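Local coordinates for UPF0135 protein SA1388 (Staphylococcus aureus subsp. aureus, PDB 3LNL) that is of unknown function but belongs to the NIF3 family, assembling into a toroidal homohexamer whose subunits each hold a dinuclear metal centre modelled as zinc, at residues L265-V270 with H330-V335; K281-I286 with V304-D309; T50-N55 with S360-D365. The protein carries 2 engineered substitutions. All coordinates share one frame; numbering follows the deposited sequence. Where two conformers were deposited one is given.

Interaction 1 (L265-V270 with H330-V335); sequences LNIPSV and HYSEYV. With ZN (zinc ion), chain F; ZN (zinc ion), chain G.
The phenol of Tyr334 reaches across to the backbone of Leu265, where its OH donates to Leu265 O at 2.6 Å. The carbonyl oxygen lies at the ring's edge, close to the ring plane. Seen from the acceptor, the donor stands well above the carbonyl plane, and the C=O...OH angle is 118°. Tyr334 gets there with its CG between the backbone N and the carbonyl carbon (chi1 80°), which brings the hydroxyl within bonding distance of Leu265 O. Val335 CG1 sits 4.2 Å above one ring face, offset toward the rim. Beside this bond, Ile267 runs out extended, and its CD1 touches Ser332 OG at 3.6 Å. That hydroxyl is held by Ile328 O, so Ile267 packs against an oxygen whose hydrogen bond lies elsewhere. Leu265 and Val335 cross at about a right angle, although their closest carbons are modelled too near each other to be trusted.

On the other side of the same turn is the metal site. His330 NE2 binds one zinc at 2.3 Å. Glu333 spans both zincs, with OE2 at 2.1 Å from that ion and OE1 at 2.0 Å from the second. A water, 2.2 Å from the first zinc and 2.1 Å from the second, also bridges them. His69 joins the first site, His68 and Asp106 the second. The loop 265-270 leaves helix 254-264 through a Schellman motif at Asn266, the turn 330-335 leads into helix 336-350, and helix 112-119 packs on Leu265 and Val335 through Leu116.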
# COMPACT_ATOMS: atom_id res chain seq x y z
N LEU B 265 36.46 8.43 -22.45
CA LEU B 265 35.28 7.69 -22.85
C LEU B 265 34.66 8.15 -24.20
O LEU B 265 33.59 7.65 -24.56
CB LEU B 265 34.20 7.77 -21.75
CG LEU B 265 34.48 6.93 -20.49
CD1 LEU B 265 33.73 7.47 -19.27
CD2 LEU B 265 34.04 5.52 -20.73
N ASN B 266 35.30 9.11 -24.87
CA ASN B 266 34.86 9.67 -26.14
C ASN B 266 33.40 10.16 -26.10
O ASN B 266 32.56 9.82 -26.93
CB ASN B 266 35.02 8.61 -27.24
CG ASN B 266 35.01 9.19 -28.62
OD1 ASN B 266 35.46 10.31 -28.84
ND2 ASN B 266 34.51 8.42 -29.58
N ILE B 267 33.12 10.99 -25.11
CA ILE B 267 31.79 11.46 -24.89
C ILE B 267 31.64 12.76 -25.63
O ILE B 267 32.54 13.65 -25.52
CB ILE B 267 31.52 11.65 -23.37
CG1 ILE B 267 32.02 10.44 -22.57
CG2 ILE B 267 30.01 11.88 -23.11
CD1 ILE B 267 31.88 10.68 -21.01
N PRO B 268 30.52 12.94 -26.37
CA PRO B 268 30.35 14.18 -27.13
C PRO B 268 30.16 15.43 -26.28
O PRO B 268 30.60 16.50 -26.65
CB PRO B 268 29.08 13.91 -27.98
CG PRO B 268 29.04 12.43 -28.13
CD PRO B 268 29.55 11.91 -26.79
N SER B 269 29.56 15.25 -25.11
CA SER B 269 29.28 16.37 -24.22
C SER B 269 29.24 15.81 -22.80
O SER B 269 28.68 14.77 -22.57
CB SER B 269 27.92 16.98 -24.54
OG SER B 269 27.52 17.93 -23.59
N VAL B 270 29.88 16.53 -21.86
CA VAL B 270 29.80 16.24 -20.45
C VAL B 270 29.35 17.50 -19.71
O VAL B 270 29.61 18.61 -20.19
CB VAL B 270 31.18 15.72 -19.97
CG1 VAL B 270 31.34 15.79 -18.49
CG2 VAL B 270 31.38 14.25 -20.53
N HIS B 330 24.18 8.28 -19.53
CA HIS B 330 23.83 6.90 -19.27
C HIS B 330 24.51 6.05 -20.34
O HIS B 330 25.00 4.93 -20.02
CB HIS B 330 22.32 6.80 -19.39
CG HIS B 330 21.70 5.52 -18.92
ND1 HIS B 330 20.50 5.51 -18.22
CD2 HIS B 330 22.06 4.22 -19.08
CE1 HIS B 330 20.14 4.25 -18.00
NE2 HIS B 330 21.12 3.45 -18.42
N TYR B 331 24.56 6.57 -21.58
CA TYR B 331 25.19 5.85 -22.67
C TYR B 331 26.64 5.40 -22.40
O TYR B 331 27.11 4.43 -23.02
CB TYR B 331 25.10 6.62 -24.01
CG TYR B 331 25.56 5.77 -25.16
CD1 TYR B 331 24.81 4.67 -25.56
CD2 TYR B 331 26.79 5.98 -25.75
CE1 TYR B 331 25.26 3.79 -26.54
CE2 TYR B 331 27.26 5.14 -26.77
CZ TYR B 331 26.47 4.02 -27.14
OH TYR B 331 26.90 3.18 -28.13
N SER B 332 27.35 6.05 -21.47
CA SER B 332 28.67 5.61 -21.11
C SER B 332 28.75 4.20 -20.52
O SER B 332 29.83 3.64 -20.50
CB SER B 332 29.39 6.60 -20.23
OG SER B 332 29.70 7.78 -20.94
N GLU B 333 27.63 3.59 -20.16
CA GLU B 333 27.63 2.14 -19.92
C GLU B 333 28.08 1.29 -21.13
O GLU B 333 28.35 0.10 -20.97
CB GLU B 333 26.26 1.68 -19.45
CG GLU B 333 25.88 2.19 -18.10
CD GLU B 333 24.72 1.46 -17.56
OE1 GLU B 333 24.93 0.59 -16.70
OE2 GLU B 333 23.60 1.69 -18.06
N TYR B 334 28.21 1.90 -22.31
CA TYR B 334 28.65 1.14 -23.51
C TYR B 334 30.01 0.51 -23.34
O TYR B 334 30.35 -0.40 -24.09
CB TYR B 334 28.69 2.02 -24.79
CG TYR B 334 29.93 2.87 -24.85
CD1 TYR B 334 31.07 2.37 -25.43
CD2 TYR B 334 29.99 4.16 -24.27
CE1 TYR B 334 32.26 3.10 -25.46
CE2 TYR B 334 31.18 4.94 -24.34
CZ TYR B 334 32.31 4.39 -24.93
OH TYR B 334 33.51 5.06 -24.98
N VAL B 335 30.79 0.95 -22.34
CA VAL B 335 32.07 0.33 -22.06
C VAL B 335 31.92 -1.14 -21.74
O VAL B 335 32.89 -1.87 -21.81
CB VAL B 335 32.88 1.03 -20.87
CG1 VAL B 335 33.19 2.49 -21.23
CG2 VAL B 335 32.10 0.94 -19.54
ZN ZN F . 21.60 1.31 -17.68
ZN ZN G . 23.77 -0.60 -15.65
O HOH W 1 19.38 1.10 -17.43
O HOH W 2 21.41 2.28 -15.68
O HOH W 3 21.81 -0.38 -16.35
O HOH W 4 23.02 1.11 -14.51

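Interaction 2 (K281-I286 with V304-D309); sequences KRIAII and VFVTGD
Ile283 and Val306 meet at the apolar centre, CG2 to CG2 at 3.7 Å, their side chains crossing obliquely. Ile283 also lies alongside Val304, with the two CG1 atoms 3.9 Å apart, and Ile285 sits side by side with Val306. These four residues share one face of the sheet, where Ile285 packs against helix 112-119. Ala284 and Phe305 project from the other face. With CG anti to the backbone N (chi1 -175°), the Phe305 ring lies beside Ala284 and Ile286: its CD1 comes 3.8 Å from Ala284 CB, and its CZ is 3.8 Å from Ile286 CD1, which approaches in the plane of the ring at its edge. Ala297 of helix 294-299 packs on both Ala284 and Phe305, so the helix of this beta-alpha-beta crossover sits on their face.

Between the two faces runs the parallel pairing. Ala284 N donates to Val304 O at 3.0 Å, nearly straight at 172°, and Val306 N returns a bond to Ala284 O at 2.8 Å, so Ala284 brackets Phe305. Ile286 N continues the pattern to Val306 O.

Past the last backbone bond, the polar edge begins. Thr307 OG1, placed anti to its own N (chi1 -163°), donates to Ile286 O at 2.6 Å and is also bonded to Gly290 N. The Thr307 hydroxyl thus links the end of strand 304-307 to the end of strand 279-285 and to the loop after it. The chemistry is that of a buried, apolar sheet interior in which three backbone bonds pair the strands between Ala284 and Ile286, giving way at the C-terminal ends of these parallel strands to a hydroxyl-linked loop region near the metal site.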
# COMPACT_ATOMS: atom_id res chain seq x y z
N LYS B 281 39.83 14.11 -5.44
CA LYS B 281 40.71 12.95 -5.35
C LYS B 281 39.96 11.62 -5.42
O LYS B 281 40.39 10.70 -6.16
CB LYS B 281 41.50 13.01 -4.06
CG LYS B 281 42.29 11.79 -3.79
CD LYS B 281 43.50 11.68 -4.73
CE LYS B 281 44.35 10.52 -4.34
NZ LYS B 281 45.35 10.36 -5.38
N ARG B 282 38.92 11.49 -4.60
CA ARG B 282 38.12 10.29 -4.54
C ARG B 282 36.82 10.45 -5.34
O ARG B 282 36.11 11.43 -5.19
CB ARG B 282 37.83 9.91 -3.08
CG ARG B 282 39.06 9.88 -2.23
CD ARG B 282 38.78 9.52 -0.78
NE ARG B 282 38.28 8.15 -0.73
CZ ARG B 282 37.71 7.60 0.32
NH1 ARG B 282 37.55 8.30 1.45
NH2 ARG B 282 37.30 6.33 0.25
N ILE B 283 36.52 9.44 -6.13
CA ILE B 283 35.48 9.43 -7.12
C ILE B 283 34.54 8.25 -6.87
O ILE B 283 34.97 7.13 -6.77
CB ILE B 283 36.15 9.31 -8.50
CG1 ILE B 283 37.11 10.56 -8.69
CG2 ILE B 283 35.10 9.29 -9.63
CD1 ILE B 283 38.35 10.21 -9.28
N ALA B 284 33.24 8.51 -6.74
CA ALA B 284 32.25 7.43 -6.71
C ALA B 284 31.63 7.37 -8.11
O ALA B 284 31.31 8.42 -8.68
CB ALA B 284 31.19 7.72 -5.66
N ILE B 285 31.41 6.17 -8.62
CA ILE B 285 30.86 5.96 -9.97
C ILE B 285 29.73 4.96 -9.95
O ILE B 285 29.88 3.85 -9.46
CB ILE B 285 31.91 5.40 -10.94
CG1 ILE B 285 33.10 6.34 -11.09
CG2 ILE B 285 31.28 5.18 -12.33
CD1 ILE B 285 34.37 5.60 -11.59
N ILE B 286 28.56 5.39 -10.43
CA ILE B 286 27.46 4.49 -10.74
C ILE B 286 27.02 4.76 -12.18
O ILE B 286 26.37 5.76 -12.50
CB ILE B 286 26.26 4.56 -9.77
CG1 ILE B 286 26.71 4.22 -8.36
CG2 ILE B 286 25.14 3.56 -10.24
CD1 ILE B 286 25.66 4.36 -7.32
N VAL B 304 33.31 13.57 -5.66
CA VAL B 304 32.42 13.75 -6.80
C VAL B 304 31.74 12.41 -7.08
O VAL B 304 32.31 11.32 -6.81
CB VAL B 304 33.20 14.29 -8.07
CG1 VAL B 304 34.33 13.29 -8.51
CG2 VAL B 304 32.24 14.59 -9.25
N PHE B 305 30.49 12.51 -7.50
CA PHE B 305 29.67 11.42 -7.86
C PHE B 305 29.47 11.46 -9.36
O PHE B 305 28.96 12.43 -9.89
CB PHE B 305 28.35 11.49 -7.15
CG PHE B 305 27.46 10.30 -7.41
CD1 PHE B 305 27.80 9.04 -6.91
CD2 PHE B 305 26.29 10.42 -8.18
CE1 PHE B 305 26.98 7.95 -7.12
CE2 PHE B 305 25.48 9.32 -8.43
CZ PHE B 305 25.82 8.08 -7.90
N VAL B 306 29.90 10.40 -10.04
CA VAL B 306 29.84 10.30 -11.49
C VAL B 306 28.76 9.34 -11.90
O VAL B 306 28.72 8.16 -11.44
CB VAL B 306 31.18 9.78 -12.07
CG1 VAL B 306 31.09 9.61 -13.61
CG2 VAL B 306 32.35 10.72 -11.67
N THR B 307 27.85 9.81 -12.76
CA THR B 307 26.72 8.99 -13.20
C THR B 307 26.17 9.53 -14.53
O THR B 307 26.80 10.38 -15.17
CB THR B 307 25.63 8.91 -12.10
OG1 THR B 307 24.75 7.82 -12.38
CG2 THR B 307 24.78 10.21 -11.97
N GLY B 308 25.02 9.03 -14.94
CA GLY B 308 24.30 9.54 -16.12
C GLY B 308 22.89 9.95 -15.79
O GLY B 308 22.45 9.79 -14.65
N ASP B 309 22.20 10.51 -16.80
CA ASP B 309 20.78 10.91 -16.76
C ASP B 309 20.50 11.87 -15.59
O ASP B 309 19.48 11.75 -14.93
CB ASP B 309 19.84 9.68 -16.59
CG ASP B 309 19.57 8.90 -17.88
OD1 ASP B 309 19.80 9.39 -18.98
OD2 ASP B 309 19.06 7.74 -17.78

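Interaction 3 (T50-N55 with S360-D365); sequences TLEVVN and STINTD
Ile362 lays its CD1 over one face of the peptide group joining Glu52 to Val53, 3.5 Å from Glu52 O and 4.1 Å from Val53 N. Its other branch, CG2, meets the Glu52 carboxylate at OE1, but Glu52 was modelled in two conformers and this touch is doubtful. The Asn363 amide turns back on its own chain: OD1 accepts from Asp365 N at 2.9 Å, in the carbonyl plane, which makes an Asx turn.

Val53 CG2 touches Ser360 OG at 3.8 Å and, from a direction about at right angles, Thr364 CG2 at 4.0 Å. The methyl of Thr364 also rests against Thr50, 3.9 Å from its CG2. Thr50 is the N-cap of helix 51-60; with OG1 between the backbone N and the carbonyl carbon (chi1 66°), it accepts a weak bond from Val53 N. Ser360 OG accepts from Ile362 N at 3.2 Å, an ST turn. Val53 also packs on Leu44 and Ala46 of strand 43-46, beside strand 357-359 at the outer side of this NIF3 sheet, so the loop leaving that strand lies on the helix start.

The segments meet by van der Waals contact, methyls of one against methyls, hydroxyls and a peptide group of the other, while several polar groups close turns or cap the helix. A polar tie is added one turn after Glu52 by Glu56, whose carboxylate meets Ser360 OG and Thr361 N.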
# COMPACT_ATOMS: atom_id res chain seq x y z
N THR B 50 19.43 -3.44 -30.17
CA THR B 50 18.60 -2.74 -31.13
C THR B 50 18.49 -3.61 -32.40
O THR B 50 19.19 -4.66 -32.54
CB THR B 50 19.23 -1.42 -31.54
OG1 THR B 50 20.45 -1.68 -32.23
CG2 THR B 50 19.50 -0.52 -30.28
N LEU B 51 17.70 -3.15 -33.37
CA LEU B 51 17.56 -3.93 -34.63
C LEU B 51 18.89 -4.07 -35.34
O LEU B 51 19.22 -5.13 -35.92
CB LEU B 51 16.53 -3.31 -35.57
CG LEU B 51 16.06 -4.10 -36.83
CD1 LEU B 51 15.32 -5.32 -36.43
CD2 LEU B 51 15.15 -3.19 -37.68
N GLU B 52 19.69 -2.99 -35.35
CA GLU B 52 21.01 -3.03 -36.01
C GLU B 52 21.91 -4.08 -35.35
O GLU B 52 22.65 -4.77 -36.04
CB GLU B 52 21.69 -1.64 -36.05
CG GLU B 52 21.00 -0.64 -37.02
CD GLU B 52 21.60 0.79 -37.02
OE1 GLU B 52 22.31 1.21 -36.06
OE2 GLU B 52 21.34 1.52 -38.01
N VAL B 53 21.81 -4.24 -34.03
CA VAL B 53 22.62 -5.24 -33.35
C VAL B 53 22.22 -6.67 -33.79
O VAL B 53 23.08 -7.52 -34.03
CB VAL B 53 22.55 -5.07 -31.83
CG1 VAL B 53 23.22 -6.31 -31.08
CG2 VAL B 53 23.23 -3.76 -31.44
N VAL B 54 20.92 -6.89 -33.94
CA VAL B 54 20.43 -8.17 -34.38
C VAL B 54 20.94 -8.45 -35.82
O VAL B 54 21.41 -9.55 -36.09
CB VAL B 54 18.88 -8.27 -34.29
CG1 VAL B 54 18.41 -9.65 -34.74
CG2 VAL B 54 18.42 -7.95 -32.87
N ASN B 55 20.91 -7.43 -36.68
CA ASN B 55 21.37 -7.56 -38.06
C ASN B 55 22.83 -7.86 -38.09
O ASN B 55 23.29 -8.62 -38.93
CB ASN B 55 21.08 -6.29 -38.86
CG ASN B 55 19.59 -6.11 -39.17
OD1 ASN B 55 18.86 -7.08 -39.23
ND2 ASN B 55 19.18 -4.89 -39.46
N SER B 360 29.84 -5.66 -30.11
CA SER B 360 29.14 -4.89 -31.16
C SER B 360 29.76 -3.51 -31.29
O SER B 360 29.96 -2.81 -30.30
CB SER B 360 27.63 -4.70 -30.86
OG SER B 360 27.03 -3.80 -31.81
N THR B 361 30.07 -3.14 -32.52
CA THR B 361 30.67 -1.87 -32.86
C THR B 361 29.63 -0.78 -33.09
O THR B 361 29.99 0.37 -33.29
CB THR B 361 31.48 -2.01 -34.21
OG1 THR B 361 30.57 -2.41 -35.27
CG2 THR B 361 32.55 -3.10 -34.09
N ILE B 362 28.35 -1.13 -33.10
CA ILE B 362 27.34 -0.14 -33.42
C ILE B 362 27.16 0.88 -32.26
O ILE B 362 26.97 0.50 -31.13
CB ILE B 362 26.03 -0.83 -33.79
CG1 ILE B 362 26.27 -1.60 -35.12
CG2 ILE B 362 24.86 0.24 -33.97
CD1 ILE B 362 25.28 -2.57 -35.38
N ASN B 363 27.22 2.17 -32.57
CA ASN B 363 26.83 3.16 -31.60
C ASN B 363 25.30 3.23 -31.55
O ASN B 363 24.68 3.64 -32.50
CB ASN B 363 27.42 4.53 -31.95
CG ASN B 363 27.18 5.54 -30.86
OD1 ASN B 363 26.05 5.65 -30.36
ND2 ASN B 363 28.24 6.30 -30.47
N THR B 364 24.70 2.83 -30.43
CA THR B 364 23.28 2.65 -30.32
C THR B 364 22.73 3.80 -29.45
O THR B 364 21.65 3.70 -28.96
CB THR B 364 22.94 1.27 -29.59
OG1 THR B 364 23.64 1.20 -28.35
CG2 THR B 364 23.34 0.06 -30.43
N ASP B 365 23.50 4.87 -29.24
CA ASP B 365 23.03 5.98 -28.42
C ASP B 365 21.86 6.57 -29.17
O ASP B 365 22.02 6.89 -30.33
CB ASP B 365 24.09 7.05 -28.22
CG ASP B 365 23.71 8.06 -27.12
OD1 ASP B 365 22.52 8.16 -26.74
OD2 ASP B 365 24.61 8.80 -26.65

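In the fold
Interaction 1 stands in the middle, its centre about 13 Å from that of interaction 2 and about 16 Å from that of interaction 3; the latter two, about 27 Å apart between centres, do not touch. Two probable hydrogen bonds join the set. His330 ND1 meets Asp309 OD2 at 2.7 Å, so Asp309 probably helps orient this zinc ligand from the second shell. Tyr331 OH meets Thr364 N at 3.2 Å, linking the metal-binding turn 330-335 to the loop 360-365. Interaction 2 thus adjoins the dinuclear centre, with the Ile286 side chain about 7 Å from a zinc, while interaction 3 stands farther off, the Thr364 side chain about 11 Å from one.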